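Local coordinates for protein putative trimethylamine methyltransferase (Rhizobium meliloti, PDB 4YYC) that probably transfers methyl groups, as a putative trimethylamine methyltransferase, at residues A[64-69]-A[292-297]; A[85-90]-A[103-108]; A[313-318]-A[341-346]. All blocks are in the same frame, centred on the assembly; numbering follows the deposited sequence.

Interaction 1 (A[64-69]-A[292-297])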
loop_
_atom_site.group_PDB
_atom_site.type_symbol
_atom_site.label_atom_id
_atom_site.label_comp_id
_atom_site.label_asym_id
_atom_site.label_seq_id
_atom_site.Cartn_x
_atom_site.Cartn_y
_atom_site.Cartn_z
ATOM N N ARG A 64 2.851 3.003 -29.675
ATOM C CA ARG A 64 2.590 3.589 -30.967
ATOM C C ARG A 64 2.439 5.111 -30.865
ATOM O O ARG A 64 3.019 5.873 -31.660
ATOM C CB ARG A 64 1.291 2.986 -31.522
ATOM C CG ARG A 64 1.000 3.224 -32.957
ATOM C CD ARG A 64 -0.025 2.214 -33.469
ATOM N NE ARG A 64 -1.218 2.105 -32.642
ATOM C CZ ARG A 64 -1.650 1.018 -31.992
ATOM N NH1 ARG A 64 -1.020 -0.150 -32.038
ATOM N NH2 ARG A 64 -2.765 1.099 -31.292
ATOM N N ASN A 65 1.682 5.559 -29.871
ATOM C CA ASN A 65 1.474 6.980 -29.661
ATOM C C ASN A 65 2.765 7.719 -29.293
ATOM O O ASN A 65 2.973 8.859 -29.721
ATOM C CB ASN A 65 0.375 7.223 -28.596
ATOM C CG ASN A 65 -1.017 6.917 -29.118
ATOM O OD1 ASN A 65 -1.201 6.530 -30.275
ATOM N ND2 ASN A 65 -2.036 7.098 -28.245
ATOM N N ALA A 66 3.644 7.083 -28.523
ATOM C CA ALA A 66 4.930 7.711 -28.247
ATOM C C ALA A 66 5.787 7.879 -29.477
ATOM O O ALA A 66 6.449 8.877 -29.631
ATOM C CB ALA A 66 5.673 6.964 -27.159
ATOM N N ASP A 67 5.736 6.916 -30.387
ATOM C CA ASP A 67 6.484 7.069 -31.632
ATOM C C ASP A 67 5.920 8.191 -32.498
ATOM O O ASP A 67 6.676 8.901 -33.143
ATOM C CB ASP A 67 6.459 5.789 -32.439
ATOM C CG ASP A 67 7.223 4.656 -31.785
ATOM O OD1 ASP A 67 8.140 4.873 -30.958
ATOM O OD2 ASP A 67 6.880 3.533 -32.147
ATOM N N VAL A 68 4.609 8.343 -32.501
ATOM C CA VAL A 68 3.990 9.507 -33.143
ATOM C C VAL A 68 4.476 10.841 -32.577
ATOM O O VAL A 68 4.868 11.734 -33.300
ATOM C CB VAL A 68 2.454 9.435 -33.040
ATOM C CG1 VAL A 68 1.816 10.746 -33.498
ATOM C CG2 VAL A 68 1.960 8.276 -33.900
ATOM N N VAL A 69 4.453 10.981 -31.269
ATOM C CA VAL A 69 4.963 12.200 -30.618
ATOM C C VAL A 69 6.411 12.477 -31.043
ATOM O O VAL A 69 6.764 13.613 -31.393
ATOM C CB VAL A 69 4.870 12.050 -29.089
ATOM C CG1 VAL A 69 5.657 13.146 -28.366
ATOM C CG2 VAL A 69 3.402 12.036 -28.651
ATOM N N GLN A 292 3.834 10.632 -22.964
ATOM C CA GLN A 292 4.886 11.657 -22.892
ATOM C C GLN A 292 6.144 11.129 -22.198
ATOM O O GLN A 292 7.265 11.378 -22.635
ATOM C CB GLN A 292 4.393 12.899 -22.192
ATOM C CG GLN A 292 5.276 14.109 -22.451
ATOM C CD GLN A 292 4.817 15.248 -21.557
ATOM O OE1 GLN A 292 3.770 15.803 -21.783
ATOM N NE2 GLN A 292 5.589 15.570 -20.517
ATOM N N ILE A 293 5.945 10.419 -21.102
ATOM C CA ILE A 293 7.053 9.789 -20.411
ATOM C C ILE A 293 7.883 8.899 -21.329
ATOM O O ILE A 293 9.116 8.993 -21.372
ATOM C CB ILE A 293 6.567 8.972 -19.191
ATOM C CG1 ILE A 293 6.162 9.933 -18.073
ATOM C CG2 ILE A 293 7.658 8.031 -18.708
ATOM C CD1 ILE A 293 5.338 9.229 -16.992
ATOM N N LEU A 294 7.206 8.040 -22.077
ATOM C CA LEU A 294 7.905 7.091 -22.920
ATOM C C LEU A 294 8.683 7.836 -24.010
ATOM O O LEU A 294 9.825 7.469 -24.317
ATOM C CB LEU A 294 6.935 6.047 -23.505
ATOM C CG LEU A 294 7.556 5.016 -24.445
ATOM C CD1 LEU A 294 8.674 4.243 -23.750
ATOM C CD2 LEU A 294 6.450 4.074 -24.938
ATOM N N ALA A 295 8.091 8.888 -24.583
ATOM C CA ALA A 295 8.802 9.702 -25.606
ATOM C C ALA A 295 10.059 10.345 -25.031
ATOM O O ALA A 295 11.137 10.249 -25.617
ATOM C CB ALA A 295 7.853 10.763 -26.169
ATOM N N GLU A 296 9.952 10.949 -23.850
ATOM C CA GLU A 296 11.091 11.619 -23.203
ATOM C C GLU A 296 12.189 10.601 -22.881
ATOM O O GLU A 296 13.352 10.853 -23.153
ATOM C CB GLU A 296 10.660 12.361 -21.948
ATOM C CG GLU A 296 9.758 13.519 -22.234
ATOM C CD GLU A 296 9.325 14.292 -21.017
ATOM O OE1 GLU A 296 9.824 14.049 -19.880
ATOM O OE2 GLU A 296 8.453 15.184 -21.165
ATOM N N VAL A 297 11.813 9.447 -22.326
ATOM C CA VAL A 297 12.813 8.440 -22.006
ATOM C C VAL A 297 13.463 7.853 -23.234
ATOM O O VAL A 297 14.684 7.680 -23.265
ATOM C CB VAL A 297 12.243 7.331 -21.061
ATOM C CG1 VAL A 297 13.236 6.165 -20.980
ATOM C CG2 VAL A 297 11.876 7.907 -19.708
#
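Ala66 sets its methyl group against the side chain of Leu294, and this is the tight part of the contact. Ala66 CB lies 3.7 Å from Leu294 CD2 and 3.8 Å from Leu294 CG. Leu294 CG stands anti to the backbone N (chi1 178°), which lays the leucine branch alongside the alanine methyl. A second patch forms one turn further along the first helix. There Val69 CG1 meets Ala295 CB at 3.9 Å, methyl to methyl. Ala66 also faces Ala295, and their backbones come close: Ala66 CA and Ala295 CA are 5.1 Å apart. The axes of the two segments approach to 8.4 Å and cross at -58°.

The other side of helix 64-69 is looser. Arg64 points away from helix 292-297 and is exposed to solvent, and Asp67 and Val68 are partly exposed. The second subunit also lies against this helix: Asn65 ND2 is hydrogen-bonded to Gln431 OE1 of that subunit, and Val69 packs on its Ile436. The far face of helix 292-297 rests on strands 269-277 and 313-322. The arrangement is typical of close helix-helix packing through small residues, here a helix laid outside the helical layer of an alpha/beta barrel.

Interaction 2 (A[85-90]-A[103-108])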
loop_
_atom_site.group_PDB
_atom_site.type_symbol
_atom_site.label_atom_id
_atom_site.label_comp_id
_atom_site.label_asym_id
_atom_site.label_seq_id
_atom_site.Cartn_x
_atom_site.Cartn_y
_atom_site.Cartn_z
ATOM N N ASP A 85 24.312 17.639 -33.365
ATOM C CA ASP A 85 25.134 16.979 -34.359
ATOM C C ASP A 85 25.076 15.479 -34.222
ATOM O O ASP A 85 25.034 14.784 -35.230
ATOM C CB ASP A 85 26.593 17.425 -34.316
ATOM C CG ASP A 85 26.800 18.814 -34.840
ATOM O OD1 ASP A 85 25.855 19.463 -35.357
ATOM O OD2 ASP A 85 27.960 19.298 -34.785
ATOM N N LEU A 86 25.050 14.979 -32.993
ATOM C CA LEU A 86 24.952 13.531 -32.788
ATOM C C LEU A 86 23.651 12.967 -33.342
ATOM O O LEU A 86 23.632 11.912 -33.966
ATOM C CB LEU A 86 25.136 13.178 -31.322
ATOM C CG LEU A 86 26.552 13.316 -30.816
ATOM C CD1 LEU A 86 26.604 13.365 -29.296
ATOM C CD2 LEU A 86 27.418 12.186 -31.347
ATOM N N TRP A 87 22.561 13.703 -33.134
ATOM C CA TRP A 87 21.242 13.281 -33.597
ATOM C C TRP A 87 21.157 13.324 -35.123
ATOM O O TRP A 87 20.620 12.398 -35.725
ATOM C CB TRP A 87 20.108 14.095 -32.924
ATOM C CG TRP A 87 19.757 13.553 -31.572
ATOM C CD1 TRP A 87 19.859 14.181 -30.360
ATOM C CD2 TRP A 87 19.297 12.220 -31.293
ATOM N NE1 TRP A 87 19.444 13.340 -29.362
ATOM C CE2 TRP A 87 19.129 12.117 -29.900
ATOM C CE3 TRP A 87 19.025 11.095 -32.096
ATOM C CZ2 TRP A 87 18.671 10.941 -29.303
ATOM C CZ3 TRP A 87 18.582 9.935 -31.493
ATOM C CH2 TRP A 87 18.427 9.875 -30.102
ATOM N N LYS A 88 21.705 14.372 -35.740
ATOM C CA LYS A 88 21.665 14.459 -37.192
ATOM C C LYS A 88 22.434 13.280 -37.775
ATOM O O LYS A 88 21.985 12.652 -38.725
ATOM C CB LYS A 88 22.234 15.761 -37.723
ATOM C CG LYS A 88 22.155 15.810 -39.245
ATOM N N ALA A 89 23.584 12.973 -37.193
ATOM C CA ALA A 89 24.422 11.867 -37.678
ATOM C C ALA A 89 23.749 10.515 -37.539
ATOM O O ALA A 89 23.981 9.638 -38.369
ATOM C CB ALA A 89 25.750 11.849 -36.948
ATOM N N ALA A 90 22.954 10.347 -36.485
ATOM C CA ALA A 90 22.205 9.131 -36.236
ATOM C C ALA A 90 20.983 8.995 -37.147
ATOM O O ALA A 90 20.347 7.940 -37.141
ATOM C CB ALA A 90 21.783 9.027 -34.786
ATOM N N LYS A 103 10.489 6.687 -36.886
ATOM C CA LYS A 103 9.881 5.695 -36.023
ATOM C C LYS A 103 10.823 4.517 -35.808
ATOM O O LYS A 103 11.392 3.990 -36.764
ATOM C CB LYS A 103 8.502 5.275 -36.554
ATOM C CG LYS A 103 7.530 6.456 -36.531
ATOM C CD LYS A 103 6.130 6.148 -36.050
ATOM C CE LYS A 103 5.054 6.305 -37.085
ATOM N NZ LYS A 103 4.808 7.738 -37.456
ATOM N N GLY A 104 11.019 4.179 -34.533
ATOM C CA GLY A 104 11.845 3.070 -34.130
ATOM C C GLY A 104 13.294 3.418 -33.845
ATOM O O GLY A 104 14.010 2.591 -33.314
ATOM N N LEU A 105 13.756 4.609 -34.234
ATOM C CA LEU A 105 15.179 4.918 -34.143
ATOM C C LEU A 105 15.690 4.804 -32.725
ATOM O O LEU A 105 16.713 4.166 -32.464
ATOM C CB LEU A 105 15.493 6.330 -34.700
ATOM C CG LEU A 105 16.952 6.800 -34.618
ATOM C CD1 LEU A 105 17.877 5.817 -35.297
ATOM C CD2 LEU A 105 17.135 8.219 -35.154
ATOM N N CYS A 106 14.999 5.448 -31.810
ATOM C CA CYS A 106 15.438 5.424 -30.401
ATOM C C CYS A 106 15.458 4.018 -29.838
ATOM O O CYS A 106 16.414 3.600 -29.220
ATOM C CB CYS A 106 14.565 6.331 -29.531
ATOM S SG CYS A 106 14.739 8.095 -29.917
ATOM N N ARG A 107 14.416 3.258 -30.125
ATOM C CA ARG A 107 14.358 1.897 -29.646
ATOM C C ARG A 107 15.512 1.040 -30.213
ATOM O O ARG A 107 16.123 0.249 -29.497
ATOM C CB ARG A 107 12.949 1.342 -29.939
ATOM C CG ARG A 107 12.548 0.147 -29.181
ATOM C CD ARG A 107 11.072 -0.176 -29.431
ATOM N NE ARG A 107 10.103 0.728 -28.769
ATOM C CZ ARG A 107 9.620 0.578 -27.533
ATOM N NH1 ARG A 107 10.003 -0.433 -26.764
ATOM N NH2 ARG A 107 8.724 1.439 -27.071
ATOM N N GLU A 108 15.829 1.203 -31.500
ATOM C CA GLU A 108 16.970 0.511 -32.102
ATOM C C GLU A 108 18.294 0.903 -31.477
ATOM O O GLU A 108 19.122 0.051 -31.183
ATOM C CB GLU A 108 17.015 0.769 -33.620
ATOM C CG GLU A 108 18.031 -0.074 -34.405
ATOM C CD GLU A 108 17.678 -1.569 -34.512
ATOM O OE1 GLU A 108 16.561 -1.995 -34.084
ATOM O OE2 GLU A 108 18.521 -2.349 -35.042
#
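Trp87 reaches from helix 85-90 to Leu105 and Cys106 with the six-membered part of its indole. The apolar contacts come first. Leu105 CD2 approaches the ring at its edge, near the ring plane, 4.3 Å from Trp87 CZ3. With chi1 at 178° the leucine branch extends away from its own backbone N toward helix 85-90.

A sulfur-aromatic contact lies beside it. Cys106 SG is 4.1 Å from Trp87 CH2 and 5.1 Å from the centroid of the six-membered ring. It comes in obliquely, 55° off the ring normal.

The third kind joins a side chain to the backbone. Both methyls of Leu105 sit by the carbonyl oxygen of Ala90, with CD1 at 3.7 Å and CD2 at 3.8 Å from Ala90 O.

Around the contact, Phe77 and Phe101 each pack edge-to-face with Trp87, and Leu306 of helix 286-307 touches both Trp87 and Ala90. The segments flank the antiparallel hairpin 93-95/98-100.

The chemistry is that of methyls, a thiol and an indole, so the attraction between the segments rests mainly on dispersion and burial of apolar surface, with no charge pairing between them.

Interaction 3 (A[313-318]-A[341-346])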
loop_
_atom_site.group_PDB
_atom_site.type_symbol
_atom_site.label_atom_id
_atom_site.label_comp_id
_atom_site.label_asym_id
_atom_site.label_seq_id
_atom_site.Cartn_x
_atom_site.Cartn_y
_atom_site.Cartn_z
ATOM N N VAL A 313 22.041 2.808 -18.626
ATOM C CA VAL A 313 21.016 3.835 -18.595
ATOM C C VAL A 313 19.694 3.245 -18.068
ATOM O O VAL A 313 19.320 2.126 -18.420
ATOM C CB VAL A 313 20.823 4.520 -19.983
ATOM C CG1 VAL A 313 20.448 3.564 -21.078
ATOM C CG2 VAL A 313 19.791 5.662 -19.910
ATOM N N LEU A 314 19.004 4.007 -17.222
ATOM C CA LEU A 314 17.735 3.595 -16.657
ATOM C C LEU A 314 16.576 4.416 -17.220
ATOM O O LEU A 314 16.732 5.616 -17.499
ATOM C CB LEU A 314 17.715 3.752 -15.121
ATOM C CG LEU A 314 18.611 2.824 -14.318
ATOM C CD1 LEU A 314 20.061 3.232 -14.379
ATOM C CD2 LEU A 314 18.090 2.726 -12.895
ATOM N N PHE A 315 15.411 3.773 -17.327
ATOM C CA PHE A 315 14.136 4.419 -17.567
ATOM C C PHE A 315 13.645 4.906 -16.192
ATOM O O PHE A 315 13.252 4.087 -15.341
ATOM C CB PHE A 315 13.196 3.340 -18.157
ATOM C CG PHE A 315 11.821 3.788 -18.599
ATOM C CD1 PHE A 315 10.990 4.523 -17.800
ATOM C CD2 PHE A 315 11.322 3.367 -19.809
ATOM C CE1 PHE A 315 9.731 4.862 -18.210
ATOM C CE2 PHE A 315 10.040 3.655 -20.223
ATOM C CZ PHE A 315 9.244 4.425 -19.429
ATOM N N GLY A 316 13.654 6.218 -15.998
ATOM C CA GLY A 316 13.194 6.836 -14.745
ATOM C C GLY A 316 11.863 7.489 -14.939
ATOM O O GLY A 316 11.431 7.724 -16.068
ATOM N N THR A 317 11.162 7.737 -13.854
ATOM C CA THR A 317 9.943 8.506 -13.883
ATOM C C THR A 317 9.834 9.146 -12.465
ATOM O O THR A 317 9.826 8.415 -11.489
ATOM C CB THR A 317 8.729 7.587 -14.165
ATOM O OG1 THR A 317 8.720 7.178 -15.548
ATOM C CG2 THR A 317 7.423 8.266 -13.892
ATOM N N PHE A 318 9.645 10.462 -12.399
ATOM C CA PHE A 318 9.081 11.092 -11.217
ATOM C C PHE A 318 7.707 11.561 -11.661
ATOM O O PHE A 318 7.619 12.392 -12.594
ATOM C CB PHE A 318 9.898 12.263 -10.720
ATOM C CG PHE A 318 9.252 12.965 -9.591
ATOM C CD1 PHE A 318 9.461 12.548 -8.309
ATOM C CD2 PHE A 318 8.363 14.018 -9.827
ATOM C CE1 PHE A 318 8.812 13.176 -7.249
ATOM C CE2 PHE A 318 7.734 14.658 -8.764
ATOM C CZ PHE A 318 7.959 14.219 -7.486
ATOM N N TYR A 341 2.827 2.058 -12.401
ATOM C CA TYR A 341 2.686 0.634 -12.734
ATOM C C TYR A 341 2.830 0.434 -14.242
ATOM O O TYR A 341 3.480 -0.491 -14.695
ATOM C CB TYR A 341 1.321 0.076 -12.312
ATOM C CG TYR A 341 1.139 -0.314 -10.854
ATOM C CD1 TYR A 341 1.980 -1.254 -10.244
ATOM C CD2 TYR A 341 0.119 0.233 -10.084
ATOM C CE1 TYR A 341 1.770 -1.665 -8.940
ATOM C CE2 TYR A 341 -0.052 -0.147 -8.759
ATOM C CZ TYR A 341 0.761 -1.095 -8.209
ATOM O OH TYR A 341 0.620 -1.484 -6.901
ATOM N N GLY A 342 2.176 1.294 -15.016
ATOM C CA GLY A 342 2.207 1.224 -16.448
ATOM C C GLY A 342 3.600 1.504 -17.001
ATOM O O GLY A 342 4.086 0.821 -17.935
ATOM N N ALA A 343 4.255 2.485 -16.429
ATOM C CA ALA A 343 5.587 2.864 -16.911
ATOM C C ALA A 343 6.564 1.694 -16.690
ATOM O O ALA A 343 7.456 1.414 -17.508
ATOM C CB ALA A 343 6.071 4.132 -16.221
ATOM N N ALA A 344 6.428 0.992 -15.578
ATOM C CA ALA A 344 7.265 -0.193 -15.337
ATOM C C ALA A 344 7.095 -1.265 -16.414
ATOM O O ALA A 344 8.081 -1.869 -16.868
ATOM C CB ALA A 344 6.957 -0.784 -13.971
ATOM N N GLN A 345 5.856 -1.479 -16.847
ATOM C CA GLN A 345 5.592 -2.375 -17.928
ATOM C C GLN A 345 6.296 -1.926 -19.197
ATOM O O GLN A 345 6.935 -2.757 -19.882
ATOM C CB GLN A 345 4.089 -2.514 -18.217
ATOM C CG GLN A 345 3.312 -3.123 -17.078
ATOM C CD GLN A 345 1.838 -3.281 -17.393
ATOM O OE1 GLN A 345 0.999 -2.522 -16.885
ATOM N NE2 GLN A 345 1.535 -4.216 -18.261
ATOM N N LEU A 346 6.194 -0.643 -19.502
ATOM C CA LEU A 346 6.852 -0.092 -20.719
ATOM C C LEU A 346 8.360 -0.182 -20.645
ATOM O O LEU A 346 9.035 -0.431 -21.652
ATOM C CB LEU A 346 6.419 1.345 -20.939
ATOM C CG LEU A 346 4.933 1.481 -21.282
ATOM C CD1 LEU A 346 4.555 2.947 -21.107
ATOM C CD2 LEU A 346 4.580 0.934 -22.644
#
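Phe315 leaves strand 313-322 and lays its ring against the helix that carries Ala343 and Leu346. Its CB points toward that helix. The first torsion is extended (chi1 -175°), which carries the ring out from the strand to the helix. On one long edge, CD2 of the ring is next to Val297 of helix 286-307. On the other, CE1 meets the methyl of Ala343, with Phe315 CE1 4.2 Å from Ala343 CB. Phe315 CE2 is near the last residue of the segment, 4.2 Å from Leu346 C and 4.4 Å from Leu346 CB. At the tip, Phe315 CZ is 4.0 Å from Ala343 O, and this oxygen lies over one face of the ring.

Strand 313-322 continues through helix 334-350 into the parallel strand 354-355. This is a beta-alpha-beta crossover, consistent with the TIM-barrel fold known for the family. The contact packs the helix of the crossover onto its first strand.

Thr317 adds a second foothold. Thr317 OG1 is 4.1 Å from Ala343 CB and lies in plane at the edge of the Phe315 ring. Thr317 OG1 also donates to Gly316 O at 2.8 Å, from above the carbonyl plane and well bent, with a C=O...donor angle of 98°. A valine here lacks the hydroxyl, so Gly316 O is likely to be left without this short bond and the side chain less firmly fixed in rotation. On the outer side, Leu346 packs on Leu59, Ile62 and Glu63 of helix 56-73, and Ala343 also touches Phe354.

Helix 286-307 joins the contacts. Its segment 292-297 belongs to interaction 1 and also packs on segment 313-318 of interaction 3. Further along it, Leu306 packs on Trp87 and Ala90 of interaction 2. Ile293 CG2 lies 3.4 Å from Thr317 OG1, and Val297 CG1 lies 3.6 Å from Phe315 CD2. The centres of interactions 1 and 3 are about 12 Å apart. Interaction 2 is nested in the chain loop closed by interaction 1. They touch where Asp67 CB meets Lys103 CD at 3.6 Å. Interactions 2 and 3 do not touch; their centres are about 21 Å apart. Interaction 3 is nearest the chain centre, and the Thr317 side chain is about 8 Å from a bound unknown ligand.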